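PDB 1IKP: exotoxin A from Pseudomonas aeruginosa, which transfers ADP-ribose from NAD to a protein substrate, in this toxin family elongation factor 2 of the host cell, and thereby stops protein synthesis. Local coordinates for residues V42-M47 with K114-E119; G77-N82 with T273-P278; P110-V115 with S188-G193; G171-M176 with L199-G204. The protein carries 2 engineered substitutions. One frame throughout, in Å; residues are numbered along the deposited sequence.

Contact 1 (V42-M47 with K114-E119)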
loop_
_atom_site.group_PDB
_atom_site.type_symbol
_atom_site.label_atom_id
_atom_site.label_comp_id
_atom_site.label_asym_id
_atom_site.label_seq_id
_atom_site.Cartn_x
_atom_site.Cartn_y
_atom_site.Cartn_z
ATOM N N VAL A 42 3.843 -20.270 -4.421
ATOM C CA VAL A 42 2.624 -20.032 -3.658
ATOM C C VAL A 42 1.668 -21.215 -3.822
ATOM O O VAL A 42 1.357 -21.629 -4.951
ATOM C CB VAL A 42 1.892 -18.776 -4.138
ATOM C CG1 VAL A 42 0.569 -18.613 -3.365
ATOM C CG2 VAL A 42 2.757 -17.535 -3.943
ATOM N N LEU A 43 1.233 -21.774 -2.700
ATOM C CA LEU A 43 0.249 -22.841 -2.684
ATOM C C LEU A 43 -1.097 -22.137 -2.561
ATOM O O LEU A 43 -1.280 -21.315 -1.657
ATOM C CB LEU A 43 0.435 -23.751 -1.466
ATOM C CG LEU A 43 1.641 -24.675 -1.550
ATOM C CD1 LEU A 43 1.977 -25.228 -0.180
ATOM C CD2 LEU A 43 1.316 -25.814 -2.536
ATOM N N HIS A 44 -2.017 -22.428 -3.479
ATOM C CA HIS A 44 -3.344 -21.834 -3.441
ATOM C C HIS A 44 -4.349 -22.933 -3.103
ATOM O O HIS A 44 -4.579 -23.860 -3.906
ATOM C CB HIS A 44 -3.669 -21.213 -4.807
ATOM C CG HIS A 44 -5.033 -20.605 -4.902
ATOM N ND1 HIS A 44 -5.509 -20.020 -6.056
ATOM C CD2 HIS A 44 -6.006 -20.448 -3.974
ATOM C CE1 HIS A 44 -6.713 -19.526 -5.838
ATOM N NE2 HIS A 44 -7.035 -19.770 -4.578
ATOM N N TYR A 45 -4.897 -22.843 -1.897
ATOM C CA TYR A 45 -5.902 -23.784 -1.386
ATOM C C TYR A 45 -7.280 -23.179 -1.615
ATOM O O TYR A 45 -7.499 -22.017 -1.307
ATOM C CB TYR A 45 -5.732 -24.000 0.122
ATOM C CG TYR A 45 -4.482 -24.741 0.525
ATOM C CD1 TYR A 45 -4.513 -26.115 0.778
ATOM C CD2 TYR A 45 -3.264 -24.070 0.657
ATOM C CE1 TYR A 45 -3.369 -26.810 1.156
ATOM C CE2 TYR A 45 -2.106 -24.759 1.032
ATOM C CZ TYR A 45 -2.161 -26.119 1.281
ATOM O OH TYR A 45 -1.024 -26.823 1.649
ATOM N N SER A 46 -8.227 -23.951 -2.151
ATOM C CA SER A 46 -9.558 -23.395 -2.364
ATOM C C SER A 46 -10.634 -24.477 -2.401
ATOM O O SER A 46 -10.336 -25.665 -2.517
ATOM C CB SER A 46 -9.602 -22.596 -3.667
ATOM O OG SER A 46 -9.473 -23.446 -4.803
ATOM N N MET A 47 -11.880 -24.044 -2.253
ATOM C CA MET A 47 -13.036 -24.949 -2.326
ATOM C C MET A 47 -14.265 -24.076 -2.391
ATOM O O MET A 47 -14.270 -22.949 -1.899
ATOM C CB MET A 47 -13.126 -25.864 -1.095
ATOM C CG MET A 47 -13.335 -25.146 0.229
ATOM S SD MET A 47 -13.307 -26.253 1.647
ATOM C CE MET A 47 -11.536 -26.390 1.939
ATOM N N LYS A 114 -2.416 -15.549 3.179
ATOM C CA LYS A 114 -3.461 -14.629 2.719
ATOM C C LYS A 114 -4.733 -15.458 2.688
ATOM O O LYS A 114 -4.687 -16.661 2.421
ATOM C CB LYS A 114 -3.234 -14.121 1.290
ATOM C CG LYS A 114 -1.925 -13.402 1.069
ATOM C CD LYS A 114 -1.723 -12.258 2.049
ATOM C CE LYS A 114 -0.458 -11.461 1.695
ATOM N NZ LYS A 114 0.080 -10.878 2.926
ATOM N N VAL A 115 -5.853 -14.810 2.979
ATOM C CA VAL A 115 -7.157 -15.467 2.937
ATOM C C VAL A 115 -8.115 -14.537 2.199
ATOM O O VAL A 115 -8.106 -13.319 2.416
ATOM C CB VAL A 115 -7.704 -15.723 4.371
ATOM C CG1 VAL A 115 -9.080 -16.432 4.298
ATOM C CG2 VAL A 115 -6.725 -16.580 5.147
ATOM N N PHE A 116 -8.931 -15.097 1.308
ATOM C CA PHE A 116 -9.931 -14.278 0.640
ATOM C C PHE A 116 -11.144 -15.111 0.231
ATOM O O PHE A 116 -11.067 -16.350 0.116
ATOM C CB PHE A 116 -9.366 -13.498 -0.555
ATOM C CG PHE A 116 -8.760 -14.341 -1.609
ATOM C CD1 PHE A 116 -7.405 -14.641 -1.591
ATOM C CD2 PHE A 116 -9.541 -14.828 -2.648
ATOM C CE1 PHE A 116 -6.834 -15.413 -2.603
ATOM C CE2 PHE A 116 -8.961 -15.602 -3.655
ATOM C CZ PHE A 116 -7.621 -15.890 -3.630
ATOM N N ILE A 117 -12.251 -14.407 0.060
ATOM C CA ILE A 117 -13.544 -15.021 -0.244
ATOM C C ILE A 117 -14.118 -14.501 -1.549
ATOM O O ILE A 117 -14.078 -13.302 -1.822
ATOM C CB ILE A 117 -14.553 -14.670 0.895
ATOM C CG1 ILE A 117 -14.047 -15.145 2.255
ATOM C CG2 ILE A 117 -15.933 -15.244 0.594
ATOM C CD1 ILE A 117 -13.809 -16.608 2.354
ATOM N N HIS A 118 -14.665 -15.406 -2.350
ATOM C CA HIS A 118 -15.330 -14.998 -3.585
ATOM C C HIS A 118 -16.790 -15.394 -3.467
ATOM O O HIS A 118 -17.100 -16.539 -3.142
ATOM C CB HIS A 118 -14.723 -15.686 -4.814
ATOM C CG HIS A 118 -13.384 -15.145 -5.203
ATOM N ND1 HIS A 118 -12.478 -15.862 -5.956
ATOM C CD2 HIS A 118 -12.797 -13.957 -4.937
ATOM C CE1 HIS A 118 -11.388 -15.136 -6.132
ATOM N NE2 HIS A 118 -11.554 -13.976 -5.524
ATOM N N GLU A 119 -17.696 -14.448 -3.657
ATOM C CA GLU A 119 -19.109 -14.815 -3.623
ATOM C C GLU A 119 -19.490 -15.182 -5.059
ATOM O O GLU A 119 -19.052 -14.542 -6.004
ATOM C CB GLU A 119 -19.913 -13.657 -3.085
ATOM C CG GLU A 119 -19.430 -13.293 -1.685
ATOM C CD GLU A 119 -20.417 -12.456 -0.921
ATOM O OE1 GLU A 119 -20.114 -11.280 -0.636
ATOM O OE2 GLU A 119 -21.503 -12.985 -0.622
#
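With chi1 at 178°, His44 swings its imidazole away from its own backbone N, while Phe116, at 59°, holds its phenyl group between its backbone N and carbonyl carbon. These two choices let the rings meet across a strand that lies between their own: segments 42-47 and 114-119 are not direct neighbours in the sheet, because strand 97-106 runs between them. Even the nearest alpha carbons, CA of His44 and CA of Lys114, are 9.5 Å apart, a gap that two aromatic side chains on one sheet face can bridge but backbone bonds cannot.

His44 NE2 touches Phe116 CZ at 4.0 Å. The two side chains cross at about a right angle, and the ring planes meet at 49° with centroids 5.9 Å apart, an oblique pairing short of a regular stack. Leu199 and Leu202 also pack on Phe116, an apolar setting that suits a phenyl ring.

Histidine suits its own place because it adds a polar nitrogen to a flat ring. His44 NE2 is hydrogen-bonded to Asn100 OD1 on the intervening strand, a bond that would favour this rotation of the imidazole, and the amide ND2 of the same asparagine reaches the Phe116 carbonyl oxygen. One amide thus serves both partners. NE2 is probably the donor, as an amide oxygen is an acceptor, and van der Waals contact is what remains for the phenyl ring.

Contact 2 (G77-N82 with T273-P278)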
loop_
_atom_site.group_PDB
_atom_site.type_symbol
_atom_site.label_atom_id
_atom_site.label_comp_id
_atom_site.label_asym_id
_atom_site.label_seq_id
_atom_site.Cartn_x
_atom_site.Cartn_y
_atom_site.Cartn_z
ATOM N N GLY A 77 -7.085 -16.188 13.482
ATOM C CA GLY A 77 -6.036 -17.176 13.534
ATOM C C GLY A 77 -4.693 -16.555 13.830
ATOM O O GLY A 77 -4.598 -15.404 14.283
ATOM N N GLY A 78 -3.667 -17.341 13.553
ATOM C CA GLY A 78 -2.317 -16.875 13.813
ATOM C C GLY A 78 -1.597 -17.779 14.786
ATOM O O GLY A 78 -2.164 -18.706 15.358
ATOM N N VAL A 79 -0.313 -17.511 14.957
ATOM C CA VAL A 79 0.525 -18.285 15.860
ATOM C C VAL A 79 0.654 -17.685 17.259
ATOM O O VAL A 79 0.858 -18.416 18.227
ATOM C CB VAL A 79 1.918 -18.460 15.233
ATOM C CG1 VAL A 79 2.660 -17.121 15.212
ATOM C CG2 VAL A 79 2.720 -19.521 16.003
ATOM N N GLU A 80 0.517 -16.373 17.375
ATOM C CA GLU A 80 0.670 -15.686 18.653
ATOM C C GLU A 80 -0.525 -15.965 19.548
ATOM O O GLU A 80 -1.667 -15.765 19.155
ATOM C CB GLU A 80 0.830 -14.180 18.423
ATOM C CG GLU A 80 1.977 -13.560 19.198
ATOM C CD GLU A 80 3.314 -13.837 18.542
ATOM O OE1 GLU A 80 4.354 -13.697 19.218
ATOM O OE2 GLU A 80 3.322 -14.185 17.340
ATOM N N PRO A 81 -0.279 -16.406 20.781
ATOM C CA PRO A 81 -1.335 -16.737 21.746
ATOM C C PRO A 81 -2.257 -15.701 22.425
ATOM O O PRO A 81 -3.432 -15.961 22.667
ATOM C CB PRO A 81 -0.583 -17.587 22.777
ATOM C CG PRO A 81 0.772 -16.943 22.806
ATOM C CD PRO A 81 1.065 -16.721 21.317
ATOM N N ASN A 82 -1.778 -14.509 22.678
ATOM C CA ASN A 82 -2.653 -13.522 23.350
ATOM C C ASN A 82 -3.547 -12.670 22.431
ATOM O O ASN A 82 -4.648 -12.312 22.843
ATOM C CB ASN A 82 -1.788 -12.605 24.230
ATOM C CG ASN A 82 -1.124 -13.376 25.331
ATOM O OD1 ASN A 82 -1.796 -13.923 26.209
ATOM N ND2 ASN A 82 0.200 -13.422 25.296
ATOM N N THR A 273 4.463 -6.796 11.148
ATOM C CA THR A 273 3.550 -7.670 11.877
ATOM C C THR A 273 4.167 -9.059 11.991
ATOM O O THR A 273 3.521 -9.996 12.490
ATOM C CB THR A 273 2.164 -7.773 11.178
ATOM O OG1 THR A 273 2.340 -7.963 9.774
ATOM C CG2 THR A 273 1.338 -6.527 11.435
ATOM N N ARG A 274 5.412 -9.211 11.543
ATOM C CA ARG A 274 6.082 -10.504 11.611
ATOM C C ARG A 274 6.210 -11.077 13.025
ATOM O O ARG A 274 6.416 -10.345 14.003
ATOM C CB ARG A 274 7.489 -10.443 11.012
ATOM C CG ARG A 274 7.508 -10.466 9.506
ATOM C CD ARG A 274 8.901 -10.264 8.981
ATOM N NE ARG A 274 9.800 -11.342 9.375
ATOM C CZ ARG A 274 9.918 -12.504 8.741
ATOM N NH1 ARG A 274 9.194 -12.774 7.660
ATOM N NH2 ARG A 274 10.794 -13.402 9.181
ATOM N N HIS A 275 6.105 -12.401 13.109
ATOM C CA HIS A 275 6.243 -13.123 14.375
ATOM C C HIS A 275 7.659 -12.901 14.915
ATOM O O HIS A 275 7.865 -12.748 16.122
ATOM C CB HIS A 275 5.989 -14.611 14.121
ATOM C CG HIS A 275 6.115 -15.480 15.337
ATOM N ND1 HIS A 275 5.436 -15.233 16.509
ATOM C CD2 HIS A 275 6.780 -16.643 15.523
ATOM C CE1 HIS A 275 5.675 -16.210 17.367
ATOM N NE2 HIS A 275 6.487 -17.078 16.791
ATOM N N ARG A 276 8.634 -12.887 14.017
ATOM C CA ARG A 276 10.016 -12.664 14.425
ATOM C C ARG A 276 10.612 -11.561 13.573
ATOM O O ARG A 276 10.503 -11.597 12.350
ATOM C CB ARG A 276 10.810 -13.961 14.291
ATOM C CG ARG A 276 10.162 -15.073 15.087
ATOM C CD ARG A 276 11.111 -16.176 15.488
ATOM N NE ARG A 276 10.438 -17.071 16.423
ATOM C CZ ARG A 276 10.963 -18.183 16.921
ATOM N NH1 ARG A 276 12.188 -18.558 16.575
ATOM N NH2 ARG A 276 10.257 -18.918 17.770
ATOM N N GLN A 277 11.200 -10.567 14.236
ATOM C CA GLN A 277 11.809 -9.421 13.564
ATOM C C GLN A 277 13.080 -9.775 12.814
ATOM O O GLN A 277 14.000 -10.358 13.384
ATOM C CB GLN A 277 12.168 -8.324 14.571
ATOM C CG GLN A 277 11.010 -7.552 15.163
ATOM C CD GLN A 277 11.489 -6.395 16.026
ATOM O OE1 GLN A 277 12.204 -5.508 15.555
ATOM N NE2 GLN A 277 11.099 -6.399 17.295
ATOM N N PRO A 278 13.152 -9.423 11.522
ATOM C CA PRO A 278 14.359 -9.724 10.742
ATOM C C PRO A 278 15.493 -8.867 11.314
ATOM O O PRO A 278 15.242 -7.771 11.814
ATOM C CB PRO A 278 13.976 -9.291 9.328
ATOM C CG PRO A 278 12.476 -9.430 9.312
ATOM C CD PRO A 278 12.088 -8.883 10.658
#
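Glu80 and His275 supply the polar half of this surface contact. His275 ND1 donates to Glu80 OE2 over 2.5 Å, shorter than usual for a bond whose N-H...O angle is a bent 135°, so the exact length says little about its strength. The carboxylate is entered on its syn side, and its plane stands 65° from that of the imidazole, with the oxygen lying near the ring edge but somewhat tilted from the ring plane. Glu80 gets there by folding its chain at chi2 (78°), which brings the carboxylate round to the ring; a glutamate is long enough to make that turn although Glu80 CA and His275 CA are 7.5 Å apart.

The apolar half comes from Val79. Its CG1 methyl lies over one face of the imidazole, 3.7 Å from the centroid of the His275 ring and close to the ring normal, a CH-pi contact. Beta-branching gives valine a methyl that can rest there while the ring edge stays available to the acid. Consecutive residues therefore meet the histidine at face and edge, which would favour this ring orientation.

Glu136 strengthens the join, its main chain bonded to Val79 and its OE2 to His275 N. The pairing is a His-carboxylate hydrogen bond between two irregular loops, joining the turn between strands 72-77 and 85-90 of the receptor-binding region to the loop before helix 282-300 in the targeting region.

Contact 3 (P110-V115 with S188-G193)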
loop_
_atom_site.group_PDB
_atom_site.type_symbol
_atom_site.label_atom_id
_atom_site.label_comp_id
_atom_site.label_asym_id
_atom_site.label_seq_id
_atom_site.Cartn_x
_atom_site.Cartn_y
_atom_site.Cartn_z
ATOM N N PRO A 110 7.537 -14.808 3.026
ATOM C CA PRO A 110 6.840 -13.960 3.987
ATOM C C PRO A 110 6.378 -14.981 5.046
ATOM O O PRO A 110 6.205 -16.158 4.736
ATOM C CB PRO A 110 5.657 -13.434 3.180
ATOM C CG PRO A 110 6.203 -13.364 1.785
ATOM C CD PRO A 110 6.986 -14.632 1.664
ATOM N N SER A 111 6.164 -14.534 6.276
ATOM C CA SER A 111 5.741 -15.450 7.336
ATOM C C SER A 111 4.244 -15.406 7.640
ATOM O O SER A 111 3.822 -15.657 8.763
ATOM C CB SER A 111 6.550 -15.166 8.613
ATOM O OG SER A 111 6.502 -13.810 9.018
ATOM N N ASN A 112 3.442 -15.119 6.621
ATOM C CA ASN A 112 2.006 -15.033 6.789
ATOM C C ASN A 112 1.289 -15.740 5.655
ATOM O O ASN A 112 1.904 -16.129 4.652
ATOM C CB ASN A 112 1.564 -13.557 6.827
ATOM C CG ASN A 112 1.950 -12.782 5.572
ATOM O OD1 ASN A 112 1.367 -12.956 4.493
ATOM N ND2 ASN A 112 2.951 -11.909 5.709
ATOM N N ILE A 113 -0.008 -15.941 5.856
ATOM C CA ILE A 113 -0.853 -16.479 4.788
ATOM C C ILE A 113 -1.833 -15.379 4.375
ATOM O O ILE A 113 -2.043 -14.390 5.102
ATOM C CB ILE A 113 -1.710 -17.711 5.207
ATOM C CG1 ILE A 113 -2.741 -17.340 6.268
ATOM C CG2 ILE A 113 -0.822 -18.849 5.561
ATOM C CD1 ILE A 113 -3.762 -18.465 6.493
ATOM N N LYS A 114 -2.416 -15.549 3.179
ATOM C CA LYS A 114 -3.461 -14.629 2.719
ATOM C C LYS A 114 -4.733 -15.458 2.688
ATOM O O LYS A 114 -4.687 -16.661 2.421
ATOM C CB LYS A 114 -3.234 -14.121 1.290
ATOM C CG LYS A 114 -1.925 -13.402 1.069
ATOM C CD LYS A 114 -1.723 -12.258 2.049
ATOM C CE LYS A 114 -0.458 -11.461 1.695
ATOM N NZ LYS A 114 0.080 -10.878 2.926
ATOM N N VAL A 115 -5.853 -14.810 2.979
ATOM C CA VAL A 115 -7.157 -15.467 2.937
ATOM C C VAL A 115 -8.115 -14.537 2.199
ATOM O O VAL A 115 -8.106 -13.319 2.416
ATOM C CB VAL A 115 -7.704 -15.723 4.371
ATOM C CG1 VAL A 115 -9.080 -16.432 4.298
ATOM C CG2 VAL A 115 -6.725 -16.580 5.147
ATOM N N SER A 188 7.439 -8.851 -3.800
ATOM C CA SER A 188 6.659 -7.621 -3.804
ATOM C C SER A 188 5.188 -7.802 -4.184
ATOM O O SER A 188 4.316 -7.157 -3.607
ATOM C CB SER A 188 7.308 -6.577 -4.725
ATOM O OG SER A 188 7.476 -7.094 -6.028
ATOM N N GLU A 189 4.897 -8.679 -5.140
ATOM C CA GLU A 189 3.520 -8.881 -5.556
ATOM C C GLU A 189 2.649 -9.430 -4.421
ATOM O O GLU A 189 1.481 -9.072 -4.301
ATOM C CB GLU A 189 3.470 -9.838 -6.760
ATOM C CG GLU A 189 4.185 -9.321 -8.024
ATOM C CD GLU A 189 5.672 -9.675 -8.084
ATOM O OE1 GLU A 189 6.243 -10.179 -7.090
ATOM O OE2 GLU A 189 6.283 -9.442 -9.154
ATOM N N TRP A 190 3.244 -10.288 -3.602
ATOM C CA TRP A 190 2.566 -10.927 -2.472
ATOM C C TRP A 190 1.896 -9.909 -1.547
ATOM O O TRP A 190 0.806 -10.137 -1.043
ATOM C CB TRP A 190 3.586 -11.778 -1.702
ATOM C CG TRP A 190 3.080 -12.426 -0.448
ATOM C CD1 TRP A 190 3.209 -11.965 0.845
ATOM C CD2 TRP A 190 2.377 -13.672 -0.354
ATOM N NE1 TRP A 190 2.632 -12.846 1.718
ATOM C CE2 TRP A 190 2.113 -13.903 1.015
ATOM C CE3 TRP A 190 1.939 -14.622 -1.299
ATOM C CZ2 TRP A 190 1.431 -15.032 1.460
ATOM C CZ3 TRP A 190 1.261 -15.749 -0.850
ATOM C CH2 TRP A 190 1.012 -15.942 0.522
ATOM N N ALA A 191 2.531 -8.762 -1.367
ATOM C CA ALA A 191 2.002 -7.746 -0.469
ATOM C C ALA A 191 1.098 -6.709 -1.146
ATOM O O ALA A 191 0.498 -5.861 -0.481
ATOM C CB ALA A 191 3.170 -7.053 0.243
ATOM N N SER A 192 0.972 -6.783 -2.466
ATOM C CA SER A 192 0.163 -5.805 -3.183
ATOM C C SER A 192 -0.986 -6.436 -3.927
ATOM O O SER A 192 -1.241 -7.627 -3.799
ATOM C CB SER A 192 1.018 -5.042 -4.204
ATOM O OG SER A 192 1.355 -5.907 -5.285
ATOM N N GLY A 193 -1.687 -5.627 -4.710
ATOM C CA GLY A 193 -2.806 -6.149 -5.469
ATOM C C GLY A 193 -2.337 -7.143 -6.518
ATOM O O GLY A 193 -3.129 -7.967 -6.993
#
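Pro110 starts the contact by laying its ring over one face of Trp190: CG lies 3.8 Å from the centroid of the five-membered ring, a CH-pi contact. Proline suits the spot, being rigid and presenting CH groups to the indole pi cloud. The contact packs the short, weakly bonded helix 188-191 against the start of strand 112-120, and Trp190 also touches Leu102 and Pro104 of strand 97-106.

Asn112 follows at the indole edge. Its OD1 accepts from Trp190 NE1 at 3.1 Å, with an N-H...O angle of 145° and the amide plane turned only 26° from the ring. An amide can serve both as acceptor and as donor here, and ND2 is bonded to Glu270 OE1. Ile113 contributes its backbone, CA lying 4.3 Å from Trp190 CZ2 near the ring plane.

Lys114 covers the opposite face of the indole from Pro110. Its chain bends at chi2 (-54°), and CE comes to 3.7 Å from the centroid of the Trp190 five-membered ring, a second CH-pi contact. Lys114 NZ goes on to bond Asn112 OD1 at 2.9 Å, from the other face of the amide plane to that used by the indole, and also meets Thr134 OG1 and, as a salt bridge, Glu270 OE2.

Two donors thus share one amide oxygen. Glu270 probably stabilises the buried lysine's positive charge, whereas the carbonyl oxygens of Asn112 and Trp190 are buried with no partner in the model.

Contact 4 (G171-M176 with L199-G204). Engineered in segment 199-204: Gln201 (natural residue Pro).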
loop_
_atom_site.group_PDB
_atom_site.type_symbol
_atom_site.label_atom_id
_atom_site.label_comp_id
_atom_site.label_asym_id
_atom_site.label_seq_id
_atom_site.Cartn_x
_atom_site.Cartn_y
_atom_site.Cartn_z
ATOM N N GLY A 171 -9.501 -28.265 -3.749
ATOM C CA GLY A 171 -8.224 -28.596 -4.347
ATOM C C GLY A 171 -7.116 -27.653 -3.918
ATOM O O GLY A 171 -7.343 -26.671 -3.193
ATOM N N VAL A 172 -5.912 -27.965 -4.375
ATOM C CA VAL A 172 -4.740 -27.161 -4.063
ATOM C C VAL A 172 -3.809 -27.166 -5.263
ATOM O O VAL A 172 -3.585 -28.210 -5.904
ATOM C CB VAL A 172 -4.013 -27.679 -2.779
ATOM C CG1 VAL A 172 -3.591 -29.141 -2.929
ATOM C CG2 VAL A 172 -2.820 -26.784 -2.476
ATOM N N SER A 173 -3.286 -25.991 -5.582
ATOM C CA SER A 173 -2.374 -25.821 -6.697
ATOM C C SER A 173 -1.135 -25.126 -6.198
ATOM O O SER A 173 -1.119 -24.580 -5.096
ATOM C CB SER A 173 -3.023 -24.971 -7.792
ATOM O OG SER A 173 -3.328 -23.656 -7.342
ATOM N N VAL A 174 -0.078 -25.184 -6.988
ATOM C CA VAL A 174 1.147 -24.498 -6.635
ATOM C C VAL A 174 1.644 -23.770 -7.855
ATOM O O VAL A 174 1.529 -24.258 -8.983
ATOM C CB VAL A 174 2.252 -25.453 -6.159
ATOM C CG1 VAL A 174 2.656 -26.408 -7.289
ATOM C CG2 VAL A 174 3.473 -24.647 -5.671
ATOM N N VAL A 175 2.155 -22.568 -7.639
ATOM C CA VAL A 175 2.739 -21.781 -8.707
ATOM C C VAL A 175 4.175 -21.509 -8.288
ATOM O O VAL A 175 4.443 -21.036 -7.178
ATOM C CB VAL A 175 1.979 -20.467 -8.976
ATOM C CG1 VAL A 175 1.902 -19.624 -7.726
ATOM C CG2 VAL A 175 2.674 -19.687 -10.069
ATOM N N MET A 176 5.108 -21.872 -9.161
ATOM C CA MET A 176 6.518 -21.703 -8.878
ATOM C C MET A 176 7.074 -20.604 -9.763
ATOM O O MET A 176 6.797 -20.546 -10.965
ATOM C CB MET A 176 7.279 -23.005 -9.151
ATOM C CG MET A 176 6.922 -24.172 -8.269
ATOM S SD MET A 176 7.252 -23.873 -6.515
ATOM C CE MET A 176 9.050 -23.596 -6.579
ATOM N N LEU A 199 -1.970 -15.919 -9.432
ATOM C CA LEU A 199 -2.961 -16.987 -9.351
ATOM C C LEU A 199 -3.689 -17.234 -10.662
ATOM O O LEU A 199 -4.527 -16.444 -11.078
ATOM C CB LEU A 199 -3.960 -16.639 -8.236
ATOM C CG LEU A 199 -3.315 -16.181 -6.903
ATOM C CD1 LEU A 199 -4.406 -15.738 -5.943
ATOM C CD2 LEU A 199 -2.481 -17.306 -6.321
ATOM N N ASP A 200 -3.366 -18.352 -11.297
ATOM C CA ASP A 200 -3.979 -18.697 -12.571
ATOM C C ASP A 200 -5.494 -18.781 -12.465
ATOM O O ASP A 200 -6.212 -18.433 -13.401
ATOM C CB ASP A 200 -3.412 -20.025 -13.077
ATOM C CG ASP A 200 -1.927 -19.943 -13.378
ATOM O OD1 ASP A 200 -1.146 -19.601 -12.462
ATOM O OD2 ASP A 200 -1.540 -20.216 -14.533
ATOM N N GLN A 201 -5.980 -19.231 -11.316
ATOM C CA GLN A 201 -7.413 -19.364 -11.106
ATOM C C GLN A 201 -8.135 -18.026 -11.189
ATOM O O GLN A 201 -9.358 -17.985 -11.335
ATOM C CB GLN A 201 -7.676 -20.032 -9.752
ATOM C CG GLN A 201 -7.244 -21.493 -9.708
ATOM C CD GLN A 201 -7.136 -22.035 -8.298
ATOM O OE1 GLN A 201 -8.056 -21.890 -7.491
ATOM N NE2 GLN A 201 -6.009 -22.674 -7.994
ATOM N N LEU A 202 -7.379 -16.932 -11.126
ATOM C CA LEU A 202 -7.961 -15.599 -11.186
ATOM C C LEU A 202 -7.429 -14.728 -12.329
ATOM O O LEU A 202 -7.419 -13.492 -12.233
ATOM C CB LEU A 202 -7.738 -14.882 -9.852
ATOM C CG LEU A 202 -8.453 -15.512 -8.656
ATOM C CD1 LEU A 202 -8.272 -14.629 -7.438
ATOM C CD2 LEU A 202 -9.934 -15.682 -8.970
ATOM N N ASP A 203 -7.011 -15.359 -13.419
ATOM C CA ASP A 203 -6.492 -14.597 -14.556
ATOM C C ASP A 203 -7.508 -13.582 -15.060
ATOM O O ASP A 203 -8.685 -13.902 -15.210
ATOM C CB ASP A 203 -6.099 -15.528 -15.704
ATOM C CG ASP A 203 -4.881 -16.361 -15.384
ATOM O OD1 ASP A 203 -3.898 -15.796 -14.857
ATOM O OD2 ASP A 203 -4.901 -17.577 -15.668
ATOM N N GLY A 204 -7.045 -12.357 -15.306
ATOM C CA GLY A 204 -7.919 -11.306 -15.804
ATOM C C GLY A 204 -8.549 -10.400 -14.761
ATOM O O GLY A 204 -9.019 -9.303 -15.078
#
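Segment 171-176 is a regular beta strand, whereas 199-204 folds through a short 3-10 turn in which Leu202 N bonds Leu199 O at 2.9 Å. The strand belongs to a large mixed sheet built mostly from the receptor-binding region, which falls in the concanavalin clan, and is paired antiparallel with strands 40-49 and 224-228. The loop crosses beside that sheet, and the disulfide Cys197-Cys214 ties together the chain on its two flanks.

Ser173 and Gln201 make the direct contact. Gln201 is an engineered residue, proline in the natural protein, so the meeting of its amide with the serine belongs to this variant. Its chain, extended beyond CG (chi2 164°), carries the amide across to the strand. There NE2 stands 2.9 Å from Ser173 OG, yet the angle is too poor for a hydrogen bond. The amide has weak bonds elsewhere instead, NE2 with Tyr225 OH and OE1 with Ser46 OG. The small side chain of Ser173 suits the tight space between strand and turn, and its main chain stays bonded to that of His44.

Val175 lies next to the turn as well, a compact beta-branched residue suited to a strand, and the loop buries part of its surface. Within the loop, Asp200 O and Asp203 OD2 approach to 2.8 Å although both are acceptors; Lys234 NZ is hydrogen-bonded to that carbonyl oxygen, and forms a long, weak ion pair with OD2.

In the fold
Contacts 1, 3 and 4 all reach the same large mixed sheet, built mostly from the binding region. Contacts 1 and 4, with centres 9 Å apart, join through neighbouring strands: His44 N lies 2.8 Å from Ser173 O, a probable hydrogen bond. Contacts 1 and 3 share strand 112-120, and Val42 CG2 packs 3.9 Å from Trp190 CZ3. Contact 2 differs in linking the binding region to the targeting region; its centre is 15 Å from that of contact 3, with Arg274 NH1 packing 3.2 Å from Ser111 OG. The side chain of Val79 is about 9 Å from a bound sodium ion. No contact involves the catalytic region, which comes later in the chain.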